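Long-range contacts in terminal uridylyltransferase 1 (Trypanosoma brucei, PDB 5HZD), which adds uridines to the 3'-hydroxyl of guide RNAs, ribosomal RNAs and some mRNAs, using UTP, in the mitochondrial RNA editing of trypanosomes: residues S7-C11 with G480-S484; I69-A73 with P312-V316; S198-N204 with R266-A272; S218-V223 with R252-P258; V330-F334 with K483-V487. All coordinates share one frame; numbering follows the deposited sequence. Where two conformers were deposited one is given.

Interaction 1 (S7-C11 with G480-S484); sequences SCDAC and GVTKS. With ZN (zinc ion), chain B.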
# COMPACT_ATOMS: atom_id res chain seq x y z
N SER A 7 8.19 -14.69 29.17
CA SER A 7 7.68 -16.02 28.84
C SER A 7 8.06 -16.37 27.41
O SER A 7 8.13 -15.51 26.52
CB SER A 7 6.16 -16.11 29.04
OG SER A 7 5.46 -15.32 28.09
N CYS A 8 8.31 -17.66 27.22
CA CYS A 8 8.61 -18.22 25.89
C CYS A 8 7.37 -18.25 25.01
O CYS A 8 6.25 -18.45 25.50
CB CYS A 8 9.16 -19.63 26.08
SG CYS A 8 9.76 -20.28 24.50
N ASP A 9 7.55 -18.01 23.70
CA ASP A 9 6.45 -18.07 22.73
C ASP A 9 6.39 -19.41 21.98
O ASP A 9 5.56 -19.58 21.09
CB ASP A 9 6.56 -16.93 21.71
CG ASP A 9 7.78 -17.05 20.82
OD1 ASP A 9 8.76 -17.72 21.24
OD2 ASP A 9 7.76 -16.46 19.71
N ALA A 10 7.24 -20.36 22.36
CA ALA A 10 7.37 -21.63 21.63
C ALA A 10 7.07 -22.84 22.49
O ALA A 10 7.01 -23.97 22.00
CB ALA A 10 8.77 -21.76 21.03
N CYS A 11 6.94 -22.63 23.79
CA CYS A 11 6.42 -23.68 24.64
C CYS A 11 5.57 -23.01 25.71
O CYS A 11 5.75 -21.83 25.99
CB CYS A 11 7.53 -24.54 25.22
SG CYS A 11 8.61 -23.71 26.33
N GLY A 480 6.95 -12.95 19.54
CA GLY A 480 7.57 -13.42 20.76
C GLY A 480 9.04 -13.75 20.57
O GLY A 480 9.59 -13.50 19.49
N VAL A 481 9.69 -14.32 21.57
CA VAL A 481 11.15 -14.43 21.55
C VAL A 481 11.70 -15.27 20.39
O VAL A 481 12.64 -14.82 19.71
CB VAL A 481 11.73 -14.88 22.91
CG1 VAL A 481 11.30 -16.30 23.28
CG2 VAL A 481 13.27 -14.73 22.90
N THR A 482 11.16 -16.46 20.15
CA THR A 482 11.69 -17.26 19.04
C THR A 482 11.41 -16.58 17.72
O THR A 482 12.28 -16.54 16.84
CB THR A 482 11.21 -18.75 19.06
OG1 THR A 482 9.78 -18.80 18.94
CG2 THR A 482 11.63 -19.39 20.34
N LYS A 483 10.22 -15.99 17.55
CA LYS A 483 9.97 -15.29 16.30
C LYS A 483 10.96 -14.13 16.16
O LYS A 483 11.42 -13.83 15.05
CB LYS A 483 8.51 -14.78 16.24
CG LYS A 483 7.48 -15.87 15.97
CD LYS A 483 6.16 -15.27 15.49
CE LYS A 483 5.14 -16.38 15.27
NZ LYS A 483 3.83 -15.82 14.81
N SER A 484 11.30 -13.47 17.27
CA SER A 484 12.17 -12.28 17.19
C SER A 484 13.56 -12.70 16.73
O SER A 484 14.24 -11.95 16.02
CB SER A 484 12.26 -11.53 18.54
OG SER A 484 13.08 -12.20 19.48
ZN ZN B . 10.22 -22.44 25.15
O HOH W 1 8.37 -14.22 24.03
O HOH W 2 5.46 -15.36 18.94

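Interaction 2 (I69-A73 with P312-V316); sequences IFHVA and PGAIV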
# COMPACT_ATOMS: atom_id res chain seq x y z
N ILE A 69 19.95 -1.70 -6.55
CA ILE A 69 18.84 -1.06 -5.84
C ILE A 69 18.08 -0.10 -6.74
O ILE A 69 16.85 -0.15 -6.82
CB ILE A 69 19.37 -0.32 -4.59
CG1 ILE A 69 19.82 -1.34 -3.55
CG2 ILE A 69 18.28 0.57 -3.98
CD1 ILE A 69 20.77 -0.78 -2.48
N PHE A 70 18.81 0.74 -7.48
CA PHE A 70 18.14 1.66 -8.38
C PHE A 70 17.48 0.94 -9.55
O PHE A 70 16.44 1.40 -10.05
CB PHE A 70 19.08 2.78 -8.87
CG PHE A 70 19.03 4.01 -8.00
CD1 PHE A 70 19.88 4.13 -6.92
CD2 PHE A 70 18.11 5.01 -8.25
CE1 PHE A 70 19.83 5.24 -6.09
CE2 PHE A 70 18.04 6.13 -7.43
CZ PHE A 70 18.91 6.25 -6.36
N HIS A 71 18.02 -0.20 -9.97
CA HIS A 71 17.40 -0.95 -11.07
C HIS A 71 16.06 -1.53 -10.62
O HIS A 71 15.07 -1.45 -11.35
CB HIS A 71 18.33 -2.06 -11.59
CG HIS A 71 17.77 -2.81 -12.75
ND1 HIS A 71 17.99 -2.43 -14.06
CD2 HIS A 71 16.96 -3.89 -12.80
CE1 HIS A 71 17.36 -3.26 -14.87
NE2 HIS A 71 16.72 -4.15 -14.13
N VAL A 72 16.04 -2.13 -9.44
CA VAL A 72 14.79 -2.65 -8.87
C VAL A 72 13.77 -1.52 -8.73
O VAL A 72 12.60 -1.67 -9.10
CB VAL A 72 15.01 -3.32 -7.50
CG1 VAL A 72 13.67 -3.68 -6.88
CG2 VAL A 72 15.86 -4.57 -7.67
N ALA A 73 14.21 -0.37 -8.23
CA ALA A 73 13.29 0.76 -8.04
C ALA A 73 12.75 1.27 -9.38
O ALA A 73 11.58 1.67 -9.49
CB ALA A 73 14.01 1.88 -7.30
N PRO A 312 14.05 4.15 -3.39
CA PRO A 312 14.67 2.89 -3.85
C PRO A 312 14.99 1.94 -2.70
O PRO A 312 14.73 0.72 -2.78
CB PRO A 312 15.94 3.38 -4.57
CG PRO A 312 15.49 4.70 -5.15
CD PRO A 312 14.72 5.33 -3.99
N GLY A 313 15.48 2.46 -1.58
CA GLY A 313 15.75 1.58 -0.46
C GLY A 313 14.48 0.97 0.11
O GLY A 313 14.50 -0.19 0.52
N ALA A 314 13.41 1.75 0.18
CA ALA A 314 12.16 1.27 0.73
C ALA A 314 11.61 0.15 -0.14
O ALA A 314 11.08 -0.85 0.38
CB ALA A 314 11.15 2.40 0.79
N ILE A 315 11.75 0.29 -1.46
CA ILE A 315 11.28 -0.76 -2.38
C ILE A 315 12.04 -2.06 -2.22
O ILE A 315 11.45 -3.16 -2.10
CB ILE A 315 11.34 -0.22 -3.82
CG1 ILE A 315 10.29 0.88 -3.97
CG2 ILE A 315 11.10 -1.34 -4.84
CD1 ILE A 315 10.50 1.70 -5.26
N VAL A 316 13.37 -1.96 -2.14
CA VAL A 316 14.19 -3.15 -1.97
C VAL A 316 13.94 -3.80 -0.62
O VAL A 316 13.87 -5.03 -0.53
CB VAL A 316 15.70 -2.81 -2.15
CG1 VAL A 316 16.59 -3.96 -1.69
CG2 VAL A 316 15.97 -2.47 -3.61

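Interaction 3 (S198-N204 with R266-A272); sequences SIRFILN and RTKVQPA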
# COMPACT_ATOMS: atom_id res chain seq x y z
N SER A 198 -16.70 2.84 -25.40
CA SER A 198 -18.06 2.61 -25.88
C SER A 198 -18.86 1.71 -24.94
O SER A 198 -18.30 0.82 -24.29
CB SER A 198 -18.05 1.97 -27.26
OG SER A 198 -17.33 2.80 -28.17
N ILE A 199 -20.16 1.95 -24.89
CA ILE A 199 -21.05 1.16 -24.04
C ILE A 199 -22.30 0.76 -24.82
O ILE A 199 -22.57 1.29 -25.90
CB ILE A 199 -21.50 1.96 -22.79
CG1 ILE A 199 -22.23 3.23 -23.22
CG2 ILE A 199 -20.29 2.29 -21.89
CD1 ILE A 199 -22.66 4.11 -22.06
N ARG A 200 -23.07 -0.16 -24.27
CA ARG A 200 -24.26 -0.64 -24.92
C ARG A 200 -25.39 -0.68 -23.91
O ARG A 200 -25.23 -1.25 -22.84
CB ARG A 200 -24.02 -2.07 -25.37
CG ARG A 200 -24.79 -2.45 -26.58
CD ARG A 200 -23.85 -2.72 -27.74
NE ARG A 200 -22.75 -3.61 -27.36
CZ ARG A 200 -22.89 -4.90 -27.09
NH1 ARG A 200 -24.09 -5.48 -27.14
NH2 ARG A 200 -21.83 -5.62 -26.76
N PHE A 201 -26.53 -0.11 -24.28
CA PHE A 201 -27.71 -0.30 -23.46
C PHE A 201 -28.60 -1.36 -24.11
O PHE A 201 -29.01 -1.20 -25.25
CB PHE A 201 -28.48 1.02 -23.40
CG PHE A 201 -27.74 2.12 -22.71
CD1 PHE A 201 -26.84 2.93 -23.41
CD2 PHE A 201 -27.97 2.39 -21.36
CE1 PHE A 201 -26.16 3.94 -22.76
CE2 PHE A 201 -27.31 3.41 -20.71
CZ PHE A 201 -26.40 4.19 -21.41
N ILE A 202 -28.93 -2.44 -23.38
CA ILE A 202 -29.91 -3.40 -23.87
C ILE A 202 -31.25 -3.10 -23.21
O ILE A 202 -31.31 -3.02 -21.98
CB ILE A 202 -29.51 -4.85 -23.50
CG1 ILE A 202 -28.12 -5.16 -24.07
CG2 ILE A 202 -30.55 -5.84 -23.96
CD1 ILE A 202 -28.01 -4.87 -25.50
N LEU A 203 -32.28 -2.92 -24.02
CA LEU A 203 -33.61 -2.61 -23.50
C LEU A 203 -34.46 -3.85 -23.45
O LEU A 203 -34.29 -4.77 -24.25
CB LEU A 203 -34.29 -1.56 -24.40
CG LEU A 203 -33.77 -0.12 -24.30
CD1 LEU A 203 -32.35 0.04 -24.87
CD2 LEU A 203 -34.76 0.80 -25.01
N ASN A 204 -35.44 -3.87 -22.53
CA ASN A 204 -36.32 -5.03 -22.43
C ASN A 204 -37.50 -5.07 -23.41
O ASN A 204 -38.36 -5.95 -23.35
CB ASN A 204 -36.79 -5.20 -20.97
CG ASN A 204 -37.73 -4.11 -20.55
OD1 ASN A 204 -37.85 -3.09 -21.23
ND2 ASN A 204 -38.41 -4.30 -19.43
N ARG A 266 -37.20 -0.75 -19.69
CA ARG A 266 -36.05 -0.66 -18.80
C ARG A 266 -34.78 -0.94 -19.60
O ARG A 266 -34.86 -1.57 -20.67
CB ARG A 266 -36.14 -1.72 -17.69
CG ARG A 266 -37.39 -1.59 -16.85
CD ARG A 266 -37.26 -0.46 -15.83
NE ARG A 266 -38.50 -0.38 -15.05
CZ ARG A 266 -39.51 0.43 -15.34
NH1 ARG A 266 -39.43 1.26 -16.38
NH2 ARG A 266 -40.60 0.41 -14.59
N THR A 267 -33.66 -0.50 -19.07
CA THR A 267 -32.35 -0.72 -19.69
C THR A 267 -31.38 -1.41 -18.77
O THR A 267 -31.47 -1.32 -17.54
CB THR A 267 -31.67 0.61 -20.12
OG1 THR A 267 -31.43 1.44 -18.97
CG2 THR A 267 -32.52 1.37 -21.11
N LYS A 268 -30.42 -2.12 -19.37
CA LYS A 268 -29.23 -2.57 -18.65
C LYS A 268 -28.06 -2.08 -19.49
O LYS A 268 -28.21 -1.93 -20.71
CB LYS A 268 -29.19 -4.08 -18.58
CG LYS A 268 -30.33 -4.70 -17.77
CD LYS A 268 -30.20 -6.23 -17.75
CE LYS A 268 -30.66 -6.80 -16.42
NZ LYS A 268 -32.05 -6.37 -16.10
N VAL A 269 -26.92 -1.83 -18.86
CA VAL A 269 -25.79 -1.23 -19.58
C VAL A 269 -24.49 -1.90 -19.18
O VAL A 269 -24.29 -2.29 -18.02
CB VAL A 269 -25.72 0.29 -19.34
CG1 VAL A 269 -25.43 0.57 -17.87
CG2 VAL A 269 -24.64 0.96 -20.22
N GLN A 270 -23.58 -2.05 -20.14
CA GLN A 270 -22.23 -2.48 -19.81
C GLN A 270 -21.29 -2.03 -20.91
O GLN A 270 -21.74 -1.53 -21.93
CB GLN A 270 -22.19 -3.99 -19.62
CG GLN A 270 -22.51 -4.82 -20.83
CD GLN A 270 -22.53 -6.29 -20.47
OE1 GLN A 270 -23.08 -6.66 -19.42
NE2 GLN A 270 -21.91 -7.13 -21.30
N PRO A 271 -19.97 -2.16 -20.69
CA PRO A 271 -19.08 -1.78 -21.80
C PRO A 271 -19.36 -2.59 -23.06
O PRO A 271 -19.81 -3.74 -22.96
CB PRO A 271 -17.69 -2.13 -21.25
CG PRO A 271 -17.85 -1.96 -19.73
CD PRO A 271 -19.22 -2.50 -19.46
N ALA A 272 -19.10 -2.00 -24.23
CA ALA A 272 -19.38 -2.66 -25.50
C ALA A 272 -18.54 -3.93 -25.72
O ALA A 272 -18.92 -4.79 -26.50
CB ALA A 272 -19.19 -1.68 -26.66

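Interaction 4 (S218-V223 with R252-P258); sequences SVRDAV and RAAMCSP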
# COMPACT_ATOMS: atom_id res chain seq x y z
N SER A 218 -30.51 11.37 -21.67
CA SER A 218 -29.94 10.98 -20.38
C SER A 218 -28.44 10.82 -20.46
O SER A 218 -27.70 11.23 -19.54
CB SER A 218 -30.57 9.66 -19.90
OG SER A 218 -31.89 9.88 -19.46
N VAL A 219 -27.98 10.20 -21.54
CA VAL A 219 -26.55 10.03 -21.73
C VAL A 219 -25.86 11.38 -21.90
O VAL A 219 -24.84 11.67 -21.24
CB VAL A 219 -26.25 9.13 -22.92
CG1 VAL A 219 -24.78 9.16 -23.26
CG2 VAL A 219 -26.71 7.68 -22.60
N ARG A 220 -26.43 12.23 -22.76
CA ARG A 220 -25.83 13.55 -23.00
C ARG A 220 -25.79 14.40 -21.74
O ARG A 220 -24.81 15.12 -21.49
CB ARG A 220 -26.60 14.30 -24.08
CG ARG A 220 -26.30 13.76 -25.46
CD ARG A 220 -27.05 14.49 -26.57
NE ARG A 220 -26.85 13.81 -27.85
CZ ARG A 220 -25.72 13.84 -28.55
NH1 ARG A 220 -24.67 14.52 -28.11
NH2 ARG A 220 -25.64 13.18 -29.71
N ASP A 221 -26.82 14.30 -20.92
CA ASP A 221 -26.90 15.11 -19.71
C ASP A 221 -25.87 14.64 -18.69
O ASP A 221 -25.39 15.44 -17.89
CB ASP A 221 -28.29 15.07 -19.10
CG ASP A 221 -29.30 15.94 -19.86
OD1 ASP A 221 -28.96 16.46 -20.95
OD2 ASP A 221 -30.44 16.09 -19.37
N ALA A 222 -25.52 13.35 -18.73
CA ALA A 222 -24.56 12.80 -17.78
C ALA A 222 -23.15 13.23 -18.09
O ALA A 222 -22.34 13.38 -17.17
CB ALA A 222 -24.65 11.27 -17.72
N VAL A 223 -22.82 13.41 -19.37
CA VAL A 223 -21.42 13.61 -19.73
C VAL A 223 -21.12 15.04 -20.13
O VAL A 223 -19.95 15.45 -20.18
CB VAL A 223 -20.99 12.64 -20.85
CG1 VAL A 223 -21.18 11.18 -20.36
CG2 VAL A 223 -21.82 12.87 -22.11
N ARG A 252 -19.26 7.36 -16.74
CA ARG A 252 -20.21 8.38 -16.32
C ARG A 252 -21.53 8.18 -17.08
O ARG A 252 -22.61 8.25 -16.47
CB ARG A 252 -19.58 9.78 -16.50
CG ARG A 252 -20.36 10.94 -15.83
CD ARG A 252 -19.56 12.27 -15.89
NE ARG A 252 -18.38 12.25 -15.02
CZ ARG A 252 -17.12 12.42 -15.42
NH1 ARG A 252 -16.84 12.65 -16.70
NH2 ARG A 252 -16.14 12.37 -14.52
N ALA A 253 -21.46 7.88 -18.38
CA ALA A 253 -22.67 7.59 -19.17
C ALA A 253 -23.38 6.31 -18.71
O ALA A 253 -24.61 6.27 -18.64
CB ALA A 253 -22.35 7.51 -20.67
N ALA A 254 -22.63 5.26 -18.41
CA ALA A 254 -23.23 3.99 -17.94
C ALA A 254 -23.89 4.14 -16.57
O ALA A 254 -24.77 3.35 -16.21
CB ALA A 254 -22.18 2.91 -17.90
N MET A 255 -23.52 5.18 -15.84
CA MET A 255 -24.14 5.48 -14.55
C MET A 255 -25.38 6.36 -14.64
O MET A 255 -25.97 6.69 -13.62
CB MET A 255 -23.13 6.10 -13.57
CG MET A 255 -22.05 5.12 -13.09
SD MET A 255 -22.74 3.63 -12.34
CE MET A 255 -23.68 4.39 -11.02
N CYS A 256 -25.78 6.76 -15.85
CA CYS A 256 -26.96 7.61 -15.97
C CYS A 256 -28.20 6.84 -15.54
O CYS A 256 -28.19 5.61 -15.46
CB CYS A 256 -27.13 8.20 -17.39
SG CYS A 256 -27.84 7.06 -18.59
N SER A 257 -29.27 7.55 -15.21
CA SER A 257 -30.49 6.85 -14.89
C SER A 257 -31.59 7.28 -15.85
O SER A 257 -32.26 8.30 -15.63
CB SER A 257 -30.89 7.03 -13.42
OG SER A 257 -30.51 8.31 -12.95
N PRO A 258 -31.79 6.50 -16.92
CA PRO A 258 -32.78 6.87 -17.94
C PRO A 258 -34.20 6.91 -17.38
O PRO A 258 -34.54 6.10 -16.52
CB PRO A 258 -32.66 5.75 -18.97
CG PRO A 258 -31.32 5.09 -18.69
CD PRO A 258 -31.13 5.21 -17.21
O HOH W 3 -31.93 10.83 -17.01
O HOH W 4 -18.01 13.26 -19.11

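Interaction 5 (V330-F334 with K483-V487); sequences VNGYF and KSLRV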
# COMPACT_ATOMS: atom_id res chain seq x y z
N VAL A 330 0.06 -12.01 8.33
CA VAL A 330 -0.93 -13.08 8.61
C VAL A 330 -0.41 -14.08 9.62
O VAL A 330 -1.19 -14.73 10.32
CB VAL A 330 -1.45 -13.82 7.35
CG1 VAL A 330 -2.23 -12.87 6.44
CG2 VAL A 330 -0.33 -14.55 6.61
N ASN A 331 0.91 -14.22 9.72
CA ASN A 331 1.47 -15.12 10.71
C ASN A 331 2.15 -14.39 11.84
O ASN A 331 2.96 -14.97 12.54
CB ASN A 331 2.46 -16.09 10.06
CG ASN A 331 1.78 -17.01 9.09
OD1 ASN A 331 2.14 -17.08 7.91
ND2 ASN A 331 0.76 -17.72 9.58
N GLY A 332 1.82 -13.11 12.00
CA GLY A 332 2.21 -12.36 13.18
C GLY A 332 3.51 -11.59 13.04
O GLY A 332 3.99 -10.96 14.01
N TYR A 333 4.12 -11.64 11.86
CA TYR A 333 5.34 -10.87 11.68
C TYR A 333 4.96 -9.45 11.28
O TYR A 333 3.79 -9.03 11.48
CB TYR A 333 6.29 -11.52 10.67
CG TYR A 333 6.87 -12.83 11.16
CD1 TYR A 333 8.06 -12.85 11.88
CD2 TYR A 333 6.23 -14.03 10.89
CE1 TYR A 333 8.60 -14.05 12.33
CE2 TYR A 333 6.76 -15.24 11.34
CZ TYR A 333 7.95 -15.23 12.06
OH TYR A 333 8.48 -16.43 12.51
N PHE A 334 5.90 -8.69 10.72
CA PHE A 334 5.62 -7.28 10.44
C PHE A 334 4.81 -7.09 9.15
O PHE A 334 4.76 -7.95 8.28
CB PHE A 334 6.93 -6.52 10.28
CG PHE A 334 7.70 -6.36 11.55
CD1 PHE A 334 7.13 -5.75 12.66
CD2 PHE A 334 9.02 -6.78 11.62
CE1 PHE A 334 7.85 -5.59 13.84
CE2 PHE A 334 9.74 -6.60 12.79
CZ PHE A 334 9.17 -6.01 13.89
N LYS A 483 10.22 -15.99 17.55
CA LYS A 483 9.97 -15.29 16.30
C LYS A 483 10.96 -14.13 16.16
O LYS A 483 11.42 -13.83 15.05
CB LYS A 483 8.51 -14.78 16.24
CG LYS A 483 7.48 -15.87 15.97
CD LYS A 483 6.16 -15.27 15.49
CE LYS A 483 5.14 -16.38 15.27
NZ LYS A 483 3.83 -15.82 14.81
N SER A 484 11.30 -13.47 17.27
CA SER A 484 12.17 -12.28 17.19
C SER A 484 13.56 -12.70 16.73
O SER A 484 14.24 -11.95 16.02
CB SER A 484 12.26 -11.53 18.54
OG SER A 484 13.08 -12.20 19.48
N LEU A 485 13.98 -13.90 17.11
CA LEU A 485 15.32 -14.35 16.74
C LEU A 485 15.33 -14.78 15.27
O LEU A 485 16.38 -14.70 14.62
CB LEU A 485 15.80 -15.46 17.68
CG LEU A 485 16.00 -14.91 19.12
CD1 LEU A 485 16.60 -15.98 20.02
CD2 LEU A 485 16.87 -13.63 19.11
N ARG A 486 14.19 -15.24 14.76
CA ARG A 486 14.04 -15.43 13.31
C ARG A 486 14.23 -14.11 12.57
O ARG A 486 14.88 -14.06 11.52
CB ARG A 486 12.70 -16.11 12.95
CG ARG A 486 12.64 -17.55 13.46
CD ARG A 486 11.25 -18.18 13.28
NE ARG A 486 10.87 -18.24 11.87
CZ ARG A 486 11.22 -19.23 11.06
NH1 ARG A 486 11.93 -20.25 11.53
NH2 ARG A 486 10.85 -19.22 9.78
N VAL A 487 13.67 -13.03 13.10
CA VAL A 487 13.85 -11.71 12.50
C VAL A 487 15.31 -11.28 12.57
O VAL A 487 15.89 -10.85 11.58
CB VAL A 487 12.96 -10.65 13.18
CG1 VAL A 487 13.26 -9.27 12.61
CG2 VAL A 487 11.48 -11.01 12.95

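Interaction 1 (S7-C11 with G480-S484)
Asp9, between the zinc-binding Cys8 and Cys11, lays its carboxylate against the start of helix 481-497. Gly480, at the N-cap position, has no side chain of its own in the way, and its CA lies 3.8 Å from Asp9 CB, a close passage that suits glycine. Its amide is reached indirectly, through a water that also donates to Asp9 OD2. Val481 places CG1 beside the carboxylate, 3.6 Å from Asp9 OD1, and a second water links its N to Ser7 O. Thr482 contributes most of the polar grip. Its N lies 2.9 Å from Asp9 OD1 and its OG1 2.7 Å from the same oxygen, the two donors arriving on the syn side but from opposite faces of the carboxylate plane. The hydroxyl is directed there because OG1 sits between backbone N and carbonyl carbon (chi1 62°), and Thr482 CG2 meanwhile rests 3.8 Å from Ala10 CB. Lys483 N adds a weak bond to Asp9 OD2 at 3.3 Å, while its NZ goes on to Asn331. An aspartate fits here because the helix start is rich in N-H groups and would probably stabilise its negative charge. The zinc finger, whose metal is completed by His25 and His30, thus joins helix 481-497; its helix 19-30 packs Leu22 and Leu23 on Val481 and His30 on Thr482.

Interaction 2 (I69-A73 with P312-V316)
Pro312 rests on Ile69 and Ala73, two residues of a single turn of helix 59-76 that are tied to each other by the backbone bond from Ala73 N to Ile69 O, 3.0 Å. This bond is internal to the helix; what the turn offers across the contact to helix 310-324 is hydrocarbon. Ala73, small enough for the chains to come near, brings its CB within 3.7 Å of Pro312 CA. Ile69 reaches over with its CG2 branch, which lies opposite the backbone N across the CA-CB bond; this methyl touches Pro312 CB at 3.7 Å and Val316 CG2 at 3.8 Å, filling the corner between them. The proline ring also serves Phe70: Pro312 CG stands over one face of the aromatic ring, 4.0 Å from the centroid and 24° off the normal, a CH-pi contact displaced toward the rim. On the other flank Val72 and Ile315 slide past each other in opposite directions, with Val72 CG1 4.0 Å from Ile315 CG2, and Ile315 CD1 ends 4.0 Å from Ala73 CA. The two short helical segments cross at 80° with their axes 8.5 Å apart. Helix 385-409 closes over the pair, its Leu399 touching both Ile69 and Val316, while Leu391 and Ala395 meet Phe70. A little further along, helix 310-324 carries the UTP-binding Lys318 and Lys322. With all its cross-helix contacts apolar, the joint rests on van der Waals packing and the burial of branched aliphatic side chains, proline and phenylalanine.

Interaction 3 (S198-N204 with R266-A272)
Phe201 and Val269 stand side by side on one face of an antiparallel ladder as a non-hydrogen-bonded pair, Val269 CG2 lying over the phenyl ring 3.8 Å from its centroid; the hydrogen bonds are made by the neighbouring pairs. Arg200 pairs with Gln270 in both directions: Arg200 N donates to Gln270 O at 3.0 Å, and Gln270 N returns a longer bond of 3.3 Å to Arg200 O. Ile202 and Lys268 form the next two-way pair, with Ile202 N 2.8 Å from Lys268 O. The ladder continues at its ends through Ala272 N, bonded to Ser198 O, and Asn204 N, bonded to Arg266 O. Pro271, which has no N-H, is placed opposite Ile199 in a non-hydrogen-bonded pair, where none is needed. Ile199 and Phe201 make their backbone bonds on the other side, with Ala242 and Met240 of strand 239-244, and Leu203 with Asp238 just before it. The buried Ser198 OG is bonded to Val194 O, its strongest partner, and to Thr243 OG1. Arg200, bent at chi2 and chi3, folds back so that NH2 reaches Ala272 O at 3.0 Å, the acceptor in the guanidinium plane. At the far end Asn204 OD1 takes the N-H of Arg266 at 2.9 Å, from above the amide plane, and Asn204 ND2 donates to Ser264 O. Helices 209-223 and 247-254 cover the face bearing Ile199, Phe201 and Val269. The four-stranded sheet, of order 2-3-1-4, and the beta-alpha-beta-beta-alpha-beta succession match the ferredoxin-like alpha/beta sandwich also used by RNA recognition motifs.

Interaction 4 (S218-V223 with R252-P258)
Arg252 runs alongside the last turn of helix 209-223, and its side chain can be followed from root to tip. CB looks toward Val223, whose CG1 is 4.4 Å away. CG, which chi1 of -168° sets opposite the backbone N, and CD both pass the carbonyl of Ala222, with CD 3.3 Å from Ala222 O. After the bend at chi3 the guanidinium goes on past the helix end, where NH1 meets, in its own plane, a water at 2.7 Å; the same water donates to Val223 O. The long aliphatic part thus lies by the helix while the charge stands near its carbonyl end, a setting that would probably suit a cation. Next to this arm the contact is made by small residues. Ala253 CB fits between two valines, 3.9 Å from both Val219 CG1 and Val223 CG1. Ala222 CB faces Cys256 CB at 4.0 Å, and Cys256 SG turns toward Ser218 CB, also 4.0 Å away. Ser218 was modelled in two conformers, so the water bridge from its OG to Ser257 O belongs to one of them and is doubtful. Strand 228-233 presses Val228 on Val219 and Val223, and Cys95 of helix 80-100 touches Arg252. The packing is therefore of short aliphatic groups and a thiol that let helix 209-223 lie against the end of helix 247-254 and the loop that leaves it, whereas the polar link that can be relied on is the single water between Arg252 NH1 and Val223 O.

Interaction 5 (V330-F334 with K483-V487)
Tyr333 buries more surface here than any other residue of the two segments, its ring leaning on Lys483 and Val487 of helix 481-497, with the hydroxyl at Arg486. The aliphatic chain of Lys483 crosses the ring, CD standing over one face 4.3 Å from the centroid, so that hydrocarbon rather than charge covers the aromatic. Beyond CG the chain is fully extended, which carries NZ past the ring to Asn331 O, a short hydrogen bond of 2.6 Å. Gly332, whose positive phi of 93° turns the loop, follows directly. Val487 meets the ring at its edge, CG2 lying 4.0 Å from Tyr333 CD1, and points its other methyl, CG1, toward the edge of Phe334. Tyrosine suits the place because its flat body packs against the helix while its hydroxyl reaches the rim; there Tyr333 OH receives a weak, strongly bent bond of 3.1 Å from Arg486 NE. The guanidinium has a second partner, NH1 donating to Leu33 O of the zinc finger. Phe334 also touches Ile465, at the start of the inferred nucleotide recognition motif. The arrangement is probably part of the C-terminal lobe that recognises the nucleotide, docking on helix 481-497 the loop that leads into the UTP-binding Ser336 and Tyr337.

This construct holds the zinc finger and catalytic region of a longer protein. Interactions 1 and 5 share helix 481-497, their centres about 10 Å apart; its first turns receive the zinc finger and the loop before the UTP-binding Ser336. Interactions 3 and 4 touch, centres about 12 Å apart, as sheet and helix layers of one small domain between strands 174-177 and 285-288, about 59 Å from interaction 1 centre to centre. Interaction 2, about 32 Å from interaction 1 centre to centre, encloses both along the sequence and is enclosed by interaction 1. The finger at the construct's start is tied to its last helix, consistent with its requirement for folding of the catalytic domain.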